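Local structure of FdtA domain-containing protein (Helicobacter canadensis MIT 98-5491, 7N67) at residues B[32-36]-B[37-41]; B[42-45]-B[46-49]; B[136-140]-B[141-145]. The protein probably acts as a sugar 3,4-ketoisomerase on a dTDP-linked keto sugar, a step in the biosynthesis of an unusual formylated sugar. One frame throughout, in Å; residues are numbered along the deposited sequence.

Contact 1. Residues B[32-36]-B[37-41]; sequences AKNDN and RGSLI. With TYD (thymidine-5'-diphosphate), chain E.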
loop_
_atom_site.group_PDB
_atom_site.type_symbol
_atom_site.label_atom_id
_atom_site.label_comp_id
_atom_site.label_asym_id
_atom_site.label_seq_id
_atom_site.Cartn_x
_atom_site.Cartn_y
_atom_site.Cartn_z
ATOM N N ALA B 32 -2.268 -17.528 9.917
ATOM C CA ALA B 32 -2.183 -17.238 8.472
ATOM C C ALA B 32 -1.718 -18.514 7.772
ATOM O O ALA B 32 -0.872 -19.199 8.358
ATOM C CB ALA B 32 -1.248 -16.069 8.249
ATOM N N LYS B 33 -2.275 -18.847 6.606
ATOM C CA LYS B 33 -1.749 -19.931 5.728
ATOM C C LYS B 33 -0.739 -19.293 4.767
ATOM O O LYS B 33 -1.159 -18.549 3.840
ATOM C CB LYS B 33 -2.863 -20.671 4.978
ATOM C CG LYS B 33 -3.910 -21.393 5.827
ATOM C CD LYS B 33 -3.372 -22.389 6.847
ATOM C CE LYS B 33 -2.632 -23.570 6.253
ATOM N NZ LYS B 33 -2.126 -24.471 7.319
ATOM N N ASN B 34 0.552 -19.547 5.002
ATOM C CA ASN B 34 1.677 -18.876 4.297
ATOM C C ASN B 34 2.298 -19.857 3.306
ATOM O O ASN B 34 2.667 -20.961 3.714
ATOM C CB ASN B 34 2.702 -18.360 5.302
ATOM C CG ASN B 34 2.068 -17.450 6.338
ATOM O OD1 ASN B 34 2.639 -17.199 7.397
ATOM N ND2 ASN B 34 0.883 -16.940 6.042
ATOM N N ASP B 35 2.376 -19.462 2.042
ATOM C CA ASP B 35 3.150 -20.173 0.990
ATOM C C ASP B 35 3.903 -19.122 0.152
ATOM O O ASP B 35 3.882 -17.933 0.522
ATOM C CB ASP B 35 2.217 -21.102 0.200
ATOM C CG ASP B 35 1.056 -20.391 -0.479
ATOM O OD1 ASP B 35 1.336 -19.536 -1.321
ATOM O OD2 ASP B 35 -0.119 -20.714 -0.183
ATOM N N ASN B 36 4.546 -19.544 -0.938
ATOM C CA ASN B 36 5.353 -18.666 -1.827
ATOM C C ASN B 36 4.413 -17.728 -2.622
ATOM O O ASN B 36 4.925 -16.802 -3.283
ATOM C CB ASN B 36 6.294 -19.527 -2.676
ATOM C CG ASN B 36 5.535 -20.539 -3.512
ATOM O OD1 ASN B 36 4.307 -20.630 -3.421
ATOM N ND2 ASN B 36 6.241 -21.305 -4.328
ATOM N N ARG B 37 3.088 -17.930 -2.563
ATOM C CA ARG B 37 2.082 -17.061 -3.238
ATOM C C ARG B 37 1.545 -16.005 -2.251
ATOM O O ARG B 37 0.654 -15.232 -2.647
ATOM C CB ARG B 37 0.902 -17.866 -3.806
ATOM C CG ARG B 37 1.253 -19.090 -4.648
ATOM C CD ARG B 37 0.036 -19.992 -4.879
ATOM N NE ARG B 37 -0.495 -20.376 -3.570
ATOM C CZ ARG B 37 -1.773 -20.566 -3.240
ATOM N NH1 ARG B 37 -2.741 -20.443 -4.132
ATOM N NH2 ARG B 37 -2.076 -20.883 -1.991
ATOM N N GLY B 38 2.064 -15.965 -1.024
ATOM C CA GLY B 38 1.683 -14.969 0.003
ATOM C C GLY B 38 0.932 -15.594 1.174
ATOM O O GLY B 38 1.112 -16.790 1.401
ATOM N N SER B 39 0.102 -14.814 1.873
ATOM C CA SER B 39 -0.558 -15.200 3.149
ATOM C C SER B 39 -2.070 -15.057 3.036
ATOM O O SER B 39 -2.543 -14.103 2.402
ATOM C CB SER B 39 -0.044 -14.409 4.300
ATOM O OG SER B 39 1.263 -14.838 4.636
ATOM N N LEU B 40 -2.786 -16.003 3.629
ATOM C CA LEU B 40 -4.263 -15.989 3.714
ATOM C C LEU B 40 -4.667 -16.095 5.180
ATOM O O LEU B 40 -4.187 -16.984 5.892
ATOM C CB LEU B 40 -4.838 -17.141 2.890
ATOM C CG LEU B 40 -6.307 -16.987 2.497
ATOM C CD1 LEU B 40 -6.609 -17.763 1.226
ATOM C CD2 LEU B 40 -7.238 -17.438 3.617
ATOM N N ILE B 41 -5.523 -15.182 5.613
ATOM C CA ILE B 41 -6.213 -15.256 6.926
ATOM C C ILE B 41 -7.698 -15.461 6.641
ATOM O O ILE B 41 -8.230 -14.785 5.743
ATOM C CB ILE B 41 -5.917 -13.987 7.735
ATOM C CG1 ILE B 41 -4.456 -13.966 8.183
ATOM C CG2 ILE B 41 -6.883 -13.854 8.901
ATOM C CD1 ILE B 41 -4.019 -12.630 8.755
HETATM P PA TYD E . -5.990 -21.519 -1.244
HETATM O O1A TYD E . -7.282 -22.152 -1.622
HETATM O O2A TYD E . -4.720 -22.145 -1.711
HETATM O O3A TYD E . -6.032 -19.969 -1.628
HETATM P PB TYD E . -6.418 -19.147 -2.942
HETATM O O1B TYD E . -6.021 -17.703 -2.642
HETATM O O2B TYD E . -5.578 -19.782 -4.028
HETATM O O3B TYD E . -7.892 -19.298 -3.182
HETATM O "O5'" TYD E . -5.905 -21.370 0.346
HETATM C "C5'" TYD E . -4.595 -21.405 0.946
HETATM C "C4'" TYD E . -4.701 -22.194 2.222
HETATM O "O4'" TYD E . -5.654 -21.543 3.095
HETATM C "C3'" TYD E . -5.172 -23.636 2.033
HETATM O "O3'" TYD E . -4.383 -24.521 2.814
HETATM C "C2'" TYD E . -6.604 -23.607 2.540
HETATM C "C1'" TYD E . -6.570 -22.504 3.589
HETATM N N1 TYD E . -7.873 -21.835 3.800
HETATM C C2 TYD E . -8.472 -21.953 5.040
HETATM O O2 TYD E . -7.963 -22.575 5.965
HETATM N N3 TYD E . -9.693 -21.333 5.145
HETATM C C4 TYD E . -10.356 -20.610 4.168
HETATM O O4 TYD E . -11.458 -20.100 4.415
HETATM C C5 TYD E . -9.669 -20.513 2.903
HETATM C C5M TYD E . -10.319 -19.741 1.791
HETATM C C6 TYD E . -8.482 -21.127 2.777
#
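K33 and L40 form an antiparallel hydrogen-bonded pair, K33 N to L40 O at 2.8 Å and L40 N returning to K33 O at 3.0 Å, and after a second such pair, D35 with G38, a type I turn closes the hairpin. G38, with a positive phi (112°), takes the last position of the turn, at backbone angles that glycine accepts readily. Within this tight end D35 grips R37. The first torsion of D35 sets CG between the backbone N and the carbonyl carbon (chi1 59°), turning the carboxylate back over the turn, where OD1 receives both the backbone N of R37 at 2.7 Å and, from above the carboxylate plane, its NE at 3.0 Å. The other oxygen, OD2, takes R37 NH2 at 2.7 Å on its syn side but out of the carboxylate plane, while lying in the plane of the guanidinium. The salt bridge is thus side-on, with NE and NH2 each given a separate oxygen, although the two flat groups are turned 33° against each other. Held this way, the guanidinium turns its far edge to the diphosphate of TYD: NH1 donates to O2B at 2.9 Å and NH2 to O2A at 2.9 Å. D35 therefore acts as a second-shell residue that positions a first-shell arginine. Beside the ligand sugar, K33 CG comes to 3.2 Å from O4', while L40 reaches the base and the diphosphate with its two methyls. A32 and I41 pack on the opposite face of the hairpin. Strands 25-35 and 38-44 supply its two arms; strand 38-44, outermost within this chain, pairs through S39, L40 and I41 with an antiparallel strand of the second subunit, whose R68 also bonds R37 O, so the sheet continues across the interface.

Contact 2. Residues B[42-45]-B[46-49]; sequences ALEN and LKEI. With TYD (thymidine-5'-diphosphate), chain E.
The carboxylates of E44 and E48 come from side chains that lie side by side and point the same way, their planes turned 45° against each other. At E48 one oxygen faces the strand: OE1 accepts the backbone N of E44 at 3.0 Å, a fairly straight bond met nearly along the C-O axis. A bend at the second torsion of E48 (chi2 84°) folds the acid back towards the chain and permits this. K47 runs alongside E44, its CE 3.1 Å from E44 OE1 and its NZ 3.6 Å from the same oxygen, in a salt bridge; a long ion pair, no more than a loose one, leads from NZ to E48 OE2. One ammonium thus lies between two acids, which probably eases the repulsion between them. The second oxygen of E44, OE2, is used across the interface, accepting the backbone N of Y136 of the second subunit. The backbone that carries these charges makes a type II turn from E44 to K47, L46 taking the positive phi (53°) usual for its third position. E44 O receives weak bonds from K47 N and I49 N, each at 3.3 Å. On the apolar side, L43 and I49 cross at about a right angle, L43 CB 3.9 Å from I49 CG1, and a methyl of L43, CD2, rests 3.7 Å from E48 CB. A42 meets the thymine of TYD, CB standing 3.4 Å from O4. The strand 38-44 ends here and the chain turns into the loop before strand 55-60: L43 and I49 pack on strands 78-84 and 127-132, N45 OD1 holds I53 N, and A42, L43 and E44 extend the antiparallel ladder with a strand of the second subunit.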
loop_
_atom_site.group_PDB
_atom_site.type_symbol
_atom_site.label_atom_id
_atom_site.label_comp_id
_atom_site.label_asym_id
_atom_site.label_seq_id
_atom_site.Cartn_x
_atom_site.Cartn_y
_atom_site.Cartn_z
ATOM N N ALA B 42 -8.314 -16.415 7.334
ATOM C CA ALA B 42 -9.756 -16.718 7.213
ATOM C C ALA B 42 -10.410 -16.460 8.575
ATOM O O ALA B 42 -9.871 -16.939 9.586
ATOM C CB ALA B 42 -9.948 -18.129 6.709
ATOM N N LEU B 43 -11.497 -15.685 8.586
ATOM C CA LEU B 43 -12.236 -15.323 9.822
ATOM C C LEU B 43 -13.709 -15.697 9.645
ATOM O O LEU B 43 -14.374 -15.133 8.734
ATOM C CB LEU B 43 -12.043 -13.828 10.125
ATOM C CG LEU B 43 -10.588 -13.366 10.230
ATOM C CD1 LEU B 43 -10.514 -11.879 10.529
ATOM C CD2 LEU B 43 -9.827 -14.131 11.285
ATOM N N GLU B 44 -14.184 -16.610 10.502
ATOM C CA GLU B 44 -15.555 -17.189 10.468
ATOM C C GLU B 44 -16.390 -16.714 11.669
ATOM O O GLU B 44 -15.836 -16.549 12.758
ATOM C CB GLU B 44 -15.463 -18.715 10.484
ATOM C CG GLU B 44 -14.506 -19.274 9.444
ATOM C CD GLU B 44 -14.872 -20.668 8.976
ATOM O OE1 GLU B 44 -14.687 -21.629 9.747
ATOM O OE2 GLU B 44 -15.393 -20.767 7.873
ATOM N N ASN B 45 -17.701 -16.587 11.465
ATOM C CA ASN B 45 -18.735 -16.424 12.529
ATOM C C ASN B 45 -18.489 -17.381 13.704
ATOM O O ASN B 45 -18.224 -18.574 13.472
ATOM C CB ASN B 45 -20.143 -16.623 11.969
ATOM C CG ASN B 45 -20.523 -15.465 11.084
ATOM O OD1 ASN B 45 -19.716 -14.546 10.939
ATOM N ND2 ASN B 45 -21.719 -15.501 10.505
ATOM N N LEU B 46 -18.588 -16.835 14.918
ATOM C CA LEU B 46 -18.642 -17.569 16.205
ATOM C C LEU B 46 -17.454 -18.522 16.283
ATOM O O LEU B 46 -17.585 -19.548 16.961
ATOM C CB LEU B 46 -19.991 -18.291 16.299
ATOM C CG LEU B 46 -21.216 -17.376 16.140
ATOM C CD1 LEU B 46 -22.519 -18.161 16.037
ATOM C CD2 LEU B 46 -21.312 -16.373 17.285
ATOM N N LYS B 47 -16.337 -18.164 15.643
ATOM C CA LYS B 47 -15.071 -18.943 15.667
ATOM C C LYS B 47 -13.925 -17.967 15.956
ATOM O O LYS B 47 -13.718 -17.687 17.130
ATOM C CB LYS B 47 -14.935 -19.766 14.380
ATOM C CG LYS B 47 -14.536 -21.223 14.595
ATOM C CD LYS B 47 -13.228 -21.643 13.951
ATOM C CE LYS B 47 -13.391 -22.074 12.505
ATOM N NZ LYS B 47 -12.275 -22.943 12.064
ATOM N N GLU B 48 -13.242 -17.412 14.953
ATOM C CA GLU B 48 -12.196 -16.383 15.205
ATOM C C GLU B 48 -12.885 -15.061 15.551
ATOM O O GLU B 48 -12.274 -14.284 16.289
ATOM C CB GLU B 48 -11.251 -16.209 14.022
ATOM C CG GLU B 48 -10.463 -17.464 13.706
ATOM C CD GLU B 48 -11.193 -18.459 12.826
ATOM O OE1 GLU B 48 -12.304 -18.126 12.334
ATOM O OE2 GLU B 48 -10.655 -19.565 12.640
ATOM N N ILE B 49 -14.096 -14.837 15.027
ATOM C CA ILE B 49 -14.970 -13.663 15.318
ATOM C C ILE B 49 -16.038 -14.132 16.289
ATOM O O ILE B 49 -16.845 -14.981 15.925
ATOM C CB ILE B 49 -15.643 -13.129 14.039
ATOM C CG1 ILE B 49 -14.642 -12.893 12.909
ATOM C CG2 ILE B 49 -16.462 -11.884 14.347
ATOM C CD1 ILE B 49 -13.483 -12.019 13.302
HETATM P PA TYD E . -5.990 -21.519 -1.244
HETATM O O1A TYD E . -7.282 -22.152 -1.622
HETATM O O2A TYD E . -4.720 -22.145 -1.711
HETATM O O3A TYD E . -6.032 -19.969 -1.628
HETATM P PB TYD E . -6.418 -19.147 -2.942
HETATM O O1B TYD E . -6.021 -17.703 -2.642
HETATM O O2B TYD E . -5.578 -19.782 -4.028
HETATM O O3B TYD E . -7.892 -19.298 -3.182
HETATM O "O5'" TYD E . -5.905 -21.370 0.346
HETATM C "C5'" TYD E . -4.595 -21.405 0.946
HETATM C "C4'" TYD E . -4.701 -22.194 2.222
HETATM O "O4'" TYD E . -5.654 -21.543 3.095
HETATM C "C3'" TYD E . -5.172 -23.636 2.033
HETATM O "O3'" TYD E . -4.383 -24.521 2.814
HETATM C "C2'" TYD E . -6.604 -23.607 2.540
HETATM C "C1'" TYD E . -6.570 -22.504 3.589
HETATM N N1 TYD E . -7.873 -21.835 3.800
HETATM C C2 TYD E . -8.472 -21.953 5.040
HETATM O O2 TYD E . -7.963 -22.575 5.965
HETATM N N3 TYD E . -9.693 -21.333 5.145
HETATM C C4 TYD E . -10.356 -20.610 4.168
HETATM O O4 TYD E . -11.458 -20.100 4.415
HETATM C C5 TYD E . -9.669 -20.513 2.903
HETATM C C5M TYD E . -10.319 -19.741 1.791
HETATM C C6 TYD E . -8.482 -21.127 2.777
#

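Contact 3. Residues B[136-140]-B[141-145]; sequences YNENE and YIRDY. With TYD (thymidine-5'-diphosphate), chain C.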
loop_
_atom_site.group_PDB
_atom_site.type_symbol
_atom_site.label_atom_id
_atom_site.label_comp_id
_atom_site.label_asym_id
_atom_site.label_seq_id
_atom_site.Cartn_x
_atom_site.Cartn_y
_atom_site.Cartn_z
ATOM N N TYR B 136 -26.183 -1.239 10.186
ATOM C CA TYR B 136 -25.830 0.165 10.515
ATOM C C TYR B 136 -27.078 0.854 11.050
ATOM O O TYR B 136 -28.089 0.886 10.347
ATOM C CB TYR B 136 -25.325 0.902 9.274
ATOM C CG TYR B 136 -25.224 2.403 9.384
ATOM C CD1 TYR B 136 -24.436 3.002 10.348
ATOM C CD2 TYR B 136 -25.840 3.232 8.465
ATOM C CE1 TYR B 136 -24.297 4.378 10.407
ATOM C CE2 TYR B 136 -25.717 4.612 8.509
ATOM C CZ TYR B 136 -24.944 5.195 9.493
ATOM O OH TYR B 136 -24.814 6.557 9.572
ATOM N N ASN B 137 -27.001 1.393 12.255
ATOM C CA ASN B 137 -28.080 2.258 12.791
ATOM C C ASN B 137 -27.470 3.577 13.271
ATOM O O ASN B 137 -26.980 3.599 14.416
ATOM C CB ASN B 137 -28.856 1.551 13.902
ATOM C CG ASN B 137 -30.252 2.106 14.087
ATOM O OD1 ASN B 137 -30.542 3.253 13.733
ATOM N ND2 ASN B 137 -31.130 1.281 14.631
ATOM N N GLU B 138 -27.537 4.637 12.454
ATOM C CA GLU B 138 -27.089 5.997 12.863
ATOM C C GLU B 138 -27.749 6.405 14.189
ATOM O O GLU B 138 -27.079 7.090 14.990
ATOM C CB GLU B 138 -27.377 7.022 11.771
ATOM C CG GLU B 138 -26.894 8.416 12.121
ATOM C CD GLU B 138 -25.403 8.573 12.389
ATOM O OE1 GLU B 138 -24.998 9.671 12.857
ATOM O OE2 GLU B 138 -24.644 7.617 12.108
ATOM N N ASN B 139 -28.993 5.973 14.432
ATOM C CA ASN B 139 -29.766 6.315 15.654
ATOM C C ASN B 139 -29.041 5.810 16.902
ATOM O O ASN B 139 -29.140 6.502 17.924
ATOM C CB ASN B 139 -31.181 5.732 15.656
ATOM C CG ASN B 139 -32.028 6.220 14.503
ATOM O OD1 ASN B 139 -31.751 7.275 13.933
ATOM N ND2 ASN B 139 -33.067 5.467 14.170
ATOM N N GLU B 140 -28.374 4.649 16.838
ATOM C CA GLU B 140 -27.764 3.967 18.019
ATOM C C GLU B 140 -26.332 4.469 18.282
ATOM O O GLU B 140 -25.727 4.006 19.280
ATOM C CB GLU B 140 -27.785 2.449 17.831
ATOM C CG GLU B 140 -29.182 1.875 17.911
ATOM C CD GLU B 140 -29.889 2.326 19.179
ATOM O OE1 GLU B 140 -29.319 2.085 20.283
ATOM O OE2 GLU B 140 -30.973 2.964 19.057
ATOM N N TYR B 141 -25.808 5.347 17.417
ATOM C CA TYR B 141 -24.480 6.010 17.555
ATOM C C TYR B 141 -24.544 7.060 18.672
ATOM O O TYR B 141 -25.507 7.834 18.755
ATOM C CB TYR B 141 -24.050 6.695 16.253
ATOM C CG TYR B 141 -23.205 5.874 15.310
ATOM C CD1 TYR B 141 -23.696 4.723 14.714
ATOM C CD2 TYR B 141 -21.931 6.286 14.960
ATOM C CE1 TYR B 141 -22.932 3.982 13.829
ATOM C CE2 TYR B 141 -21.154 5.563 14.074
ATOM C CZ TYR B 141 -21.657 4.407 13.499
ATOM O OH TYR B 141 -20.888 3.688 12.628
ATOM N N ILE B 142 -23.531 7.079 19.525
ATOM C CA ILE B 142 -23.251 8.221 20.438
ATOM C C ILE B 142 -22.002 8.912 19.898
ATOM O O ILE B 142 -20.947 8.262 19.895
ATOM C CB ILE B 142 -23.098 7.707 21.877
ATOM C CG1 ILE B 142 -24.314 6.865 22.268
ATOM C CG2 ILE B 142 -22.847 8.866 22.834
ATOM C CD1 ILE B 142 -24.118 6.051 23.506
ATOM N N ARG B 143 -22.155 10.124 19.363
ATOM C CA ARG B 143 -21.065 10.885 18.699
ATOM C C ARG B 143 -20.636 12.076 19.571
ATOM O O ARG B 143 -19.965 12.981 19.027
ATOM C CB ARG B 143 -21.521 11.393 17.324
ATOM C CG ARG B 143 -21.923 10.305 16.340
ATOM C CD ARG B 143 -22.162 10.884 14.957
ATOM N NE ARG B 143 -22.382 9.856 13.942
ATOM C CZ ARG B 143 -21.431 9.146 13.344
ATOM N NH1 ARG B 143 -20.161 9.322 13.663
ATOM N NH2 ARG B 143 -21.754 8.244 12.433
ATOM N N ASP B 144 -21.039 12.106 20.846
ATOM C CA ASP B 144 -20.676 13.167 21.823
ATOM C C ASP B 144 -20.087 12.477 23.050
ATOM O O ASP B 144 -20.790 11.603 23.612
ATOM C CB ASP B 144 -21.886 14.017 22.211
ATOM C CG ASP B 144 -21.539 15.195 23.105
ATOM O OD1 ASP B 144 -21.353 14.997 24.331
ATOM O OD2 ASP B 144 -21.424 16.295 22.561
ATOM N N TYR B 145 -18.873 12.849 23.468
ATOM C CA TYR B 145 -18.174 12.176 24.599
ATOM C C TYR B 145 -18.953 12.406 25.908
ATOM O O TYR B 145 -19.126 11.419 26.707
ATOM C CB TYR B 145 -16.703 12.599 24.687
ATOM C CG TYR B 145 -15.932 11.812 25.718
ATOM C CD1 TYR B 145 -15.847 10.426 25.656
ATOM C CD2 TYR B 145 -15.306 12.445 26.779
ATOM C CE1 TYR B 145 -15.167 9.694 26.620
ATOM C CE2 TYR B 145 -14.615 11.730 27.743
ATOM C CZ TYR B 145 -14.543 10.353 27.664
ATOM O OH TYR B 145 -13.858 9.678 28.630
HETATM P PA TYD C . -18.215 7.800 10.385
HETATM O O1A TYD C . -18.984 7.265 11.542
HETATM O O2A TYD C . -17.993 9.271 10.289
HETATM O O3A TYD C . -16.832 7.011 10.263
HETATM P PB TYD C . -15.659 6.635 11.279
HETATM O O1B TYD C . -14.550 6.044 10.411
HETATM O O2B TYD C . -15.282 7.959 11.906
HETATM O O3B TYD C . -16.191 5.648 12.278
HETATM O "O5'" TYD C . -18.889 7.317 9.018
HETATM C "C5'" TYD C . -18.746 8.176 7.870
HETATM C "C4'" TYD C . -20.054 8.163 7.127
HETATM O "O4'" TYD C . -20.349 6.806 6.726
HETATM C "C3'" TYD C . -21.245 8.663 7.944
HETATM O "O3'" TYD C . -22.045 9.542 7.166
HETATM C "C2'" TYD C . -22.010 7.390 8.267
HETATM C "C1'" TYD C . -21.683 6.491 7.082
HETATM N N1 TYD C . -21.753 5.044 7.389
HETATM C C2 TYD C . -22.703 4.285 6.734
HETATM O O2 TYD C . -23.475 4.757 5.908
HETATM N N3 TYD C . -22.724 2.959 7.098
HETATM C C4 TYD C . -21.903 2.326 8.015
HETATM O O4 TYD C . -22.039 1.115 8.235
HETATM C C5 TYD C . -20.923 3.174 8.652
HETATM C C5M TYD C . -19.990 2.563 9.656
HETATM C C6 TYD C . -20.900 4.475 8.319
HETATM O O HOH W 1 -27.181 9.301 17.174
#
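E138 and R143 are brought together by a bent chain meeting a straight one: E138 turns at its second torsion (chi2 60°), swinging its carboxylate round, while R143 runs extended from CG to NE and crosses it at about a right angle. The grip is side-on and nearly coplanar, the two planes 23° apart. NE of R143 donates to OE1 of E138 at 2.8 Å and NH2 to OE2 at 3.0 Å; each oxygen accepts with its syn lone pair. OE2 also accepts the hydroxyl of Y136, at 2.8 Å and from above the carboxylate plane, so one acid fixes both an arginine and a tyrosine of the pocket. The remaining edge of the guanidinium turns to the ligand, where NH1 and NH2 both donate to the alpha-phosphate oxygen O1A of TYD, NH2 at 3.1 Å. Y136 lays one ring face against thymine, N3 lying 3.3 Å above the centre of the ring. Its CE1 touches CE1 of Y141 at 3.7 Å, the two rings meeting obliquely with planes 83° apart. Y141 in turn slips CD2 under one face of the R143 guanidinium and brings OH 3.3 Å from the thymine methyl C5M. Between Y136 and Y141 the chain makes a short 3-10 segment, 138-140, whose start is held by an Asx turn, N137 OD1 accepting N139 N. Together with H71, R68, R55 and G69, and with R37 of the second subunit, these residues complete the dTDP site of what the family assignment makes a QdtA-like cupin fold.

Overall arrangement
Along the chain the three contacts follow in series, and all belong to one cupin-type fold. Contacts 1 and 2 share strand 38-44, outermost in the six-strand sheet within this chain, their centres 18 Å apart, and both reach the same TYD molecule. Contact 3 follows strand 127-132 in the sequence and includes strand 141-142 of the five-strand sheet; its centre is 37 Å from contact 1 and 26 Å from contact 2, and it touches a different TYD. Contacts 1 and 3 lie on opposite sides of the chain's centre. One subunit thus contributes to two nucleotide sites, lending its hairpin to the partner's pocket, so each site is completed by two subunits.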